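Glutaredoxin-like protein NrdH (Escherichia coli, PDB 1H75) probably carries electrons, through a redox-active disulfide, to the NrdEF ribonucleotide reductase system. Local coordinates at residues C14-R19 / S62-D67. Sequence-based numbering, arbitrary orientation.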
# COMPACT_ATOMS: atom_id res chain seq x y z
N CYS A 14 -3.64 -4.27 6.20
CA CYS A 14 -3.68 -2.90 5.72
C CYS A 14 -3.34 -1.96 6.87
O CYS A 14 -2.55 -1.02 6.72
CB CYS A 14 -5.07 -2.56 5.22
SG CYS A 14 -5.68 -3.56 3.83
N HIS A 15 -3.96 -2.20 8.02
CA HIS A 15 -3.71 -1.37 9.20
C HIS A 15 -2.25 -1.49 9.63
O HIS A 15 -1.60 -0.49 9.96
CB HIS A 15 -4.65 -1.78 10.35
CG HIS A 15 -4.50 -0.94 11.58
ND1 HIS A 15 -3.56 -1.20 12.55
CD2 HIS A 15 -5.15 0.18 11.97
CE1 HIS A 15 -3.64 -0.28 13.49
NE2 HIS A 15 -4.60 0.57 13.17
N ALA A 16 -1.71 -2.72 9.60
CA ALA A 16 -0.32 -2.93 9.98
C ALA A 16 0.60 -2.10 9.07
O ALA A 16 1.58 -1.49 9.52
CB ALA A 16 0.04 -4.40 9.87
N THR A 17 0.27 -2.09 7.79
CA THR A 17 1.08 -1.34 6.82
C THR A 17 1.05 0.17 7.08
O THR A 17 2.10 0.83 7.04
CB THR A 17 0.58 -1.65 5.39
OG1 THR A 17 0.80 -3.04 5.12
CG2 THR A 17 1.33 -0.79 4.36
N LYS A 18 -0.13 0.72 7.34
CA LYS A 18 -0.29 2.14 7.61
C LYS A 18 0.52 2.52 8.85
O LYS A 18 1.28 3.49 8.85
CB LYS A 18 -1.78 2.47 7.83
CG LYS A 18 -2.07 3.87 8.35
CD LYS A 18 -3.58 4.08 8.51
CE LYS A 18 -3.90 5.38 9.23
NZ LYS A 18 -5.37 5.60 9.32
N ARG A 19 0.35 1.75 9.91
CA ARG A 19 1.06 1.96 11.16
C ARG A 19 2.57 1.90 10.96
O ARG A 19 3.32 2.70 11.53
CB ARG A 19 0.64 0.90 12.19
CG ARG A 19 1.37 0.98 13.53
CD ARG A 19 0.81 2.07 14.43
NE ARG A 19 0.96 3.40 13.87
CZ ARG A 19 0.67 4.52 14.53
NH1 ARG A 19 0.21 4.46 15.77
NH2 ARG A 19 0.81 5.70 13.93
N SER A 62 1.92 -6.61 -2.44
CA SER A 62 0.66 -6.82 -1.71
C SER A 62 0.90 -7.49 -0.36
O SER A 62 1.94 -8.11 -0.17
CB SER A 62 -0.30 -7.68 -2.54
OG SER A 62 0.24 -8.96 -2.85
N GLY A 63 -0.07 -7.36 0.54
CA GLY A 63 0.05 -7.94 1.87
C GLY A 63 0.92 -7.07 2.75
O GLY A 63 1.43 -6.05 2.29
N PHE A 64 1.06 -7.44 4.03
CA PHE A 64 1.91 -6.70 4.97
C PHE A 64 3.34 -7.18 4.75
O PHE A 64 3.68 -8.35 5.02
CB PHE A 64 1.47 -6.96 6.41
CG PHE A 64 2.37 -6.31 7.43
CD1 PHE A 64 2.59 -4.93 7.41
CD2 PHE A 64 2.96 -7.07 8.44
CE1 PHE A 64 3.39 -4.32 8.37
CE2 PHE A 64 3.76 -6.47 9.41
CZ PHE A 64 3.98 -5.09 9.37
N ARG A 65 4.18 -6.29 4.25
CA ARG A 65 5.57 -6.59 3.94
C ARG A 65 6.52 -5.58 4.56
O ARG A 65 6.93 -4.62 3.91
CB ARG A 65 5.76 -6.63 2.43
CG ARG A 65 5.12 -7.84 1.73
CD ARG A 65 5.82 -9.14 2.12
NE ARG A 65 7.21 -9.14 1.69
CZ ARG A 65 7.63 -9.50 0.47
NH1 ARG A 65 6.76 -9.91 -0.45
NH2 ARG A 65 8.92 -9.40 0.17
N PRO A 66 6.89 -5.78 5.83
CA PRO A 66 7.81 -4.89 6.54
C PRO A 66 9.10 -4.71 5.73
O PRO A 66 9.67 -3.63 5.67
CB PRO A 66 8.10 -5.64 7.83
CG PRO A 66 6.92 -6.46 8.05
CD PRO A 66 6.46 -6.91 6.68
N ASP A 67 9.56 -5.80 5.12
CA ASP A 67 10.80 -5.73 4.36
C ASP A 67 10.73 -4.82 3.15
O ASP A 67 11.73 -4.20 2.76
CB ASP A 67 11.25 -7.13 3.93
CG ASP A 67 10.22 -7.86 3.10
OD1 ASP A 67 10.64 -8.54 2.15
OD2 ASP A 67 9.00 -7.81 3.41
O HOH W 1 2.80 -3.89 3.20
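Ala-16 and Thr-17, on helix 12-23, at whose start lies the CxxC motif of this thioredoxin-fold protein, meet the ring of Phe-64 in the loop between strand 59-62 and helix 66-69. The methyl of Ala-16 sits over one ring face, a CH-pi contact with CB 3.7 Å from the ring centroid and 16° off its normal, shifted toward the CD1 side. On the opposite face lies CD of Pro-66, over the ring centre, so the phenyl is held between the Ala-16 methyl and the proline two residues further along the chain. The hydroxyl of Thr-17 comes to the edge, in the ring plane, with OG1 3.5 Å from CD1 of Phe-64. With CG anti to the backbone N (chi1 176°), Phe-64 lays its ring alongside the helix. Replacing Phe-64 by an alanine is likely to open a gap between the Ala-16 methyl and Pro-66 CD, which the ring now fills.

No direct hydrogen bond joins the two segments; one water does so instead. It donates to Thr-17 OG1 at 2.9 Å and to the carbonyl O of Gly-63 at 2.7 Å, and accepts from the backbone N of Arg-65. Thr-17 OG1 is also hydrogen-bonded to the carbonyl O of Gln-13 one turn earlier, while OE1 of Gln-13 takes the backbone N-H of Phe-64. Cys-14, three residues before Thr-17 and disulfide-bonded to Cys-11, points away from the loop, its side chain touching Pro-52 and Thr-7. Arg-65, at the N-cap of helix 66-69, forms a side-on salt bridge with Asp-67: the syn lone pair of Asp-67 OD2 receives NE of Arg-65, and Arg-65 NH2 meets Asp-67 OD1 at 2.8 Å, almost straight.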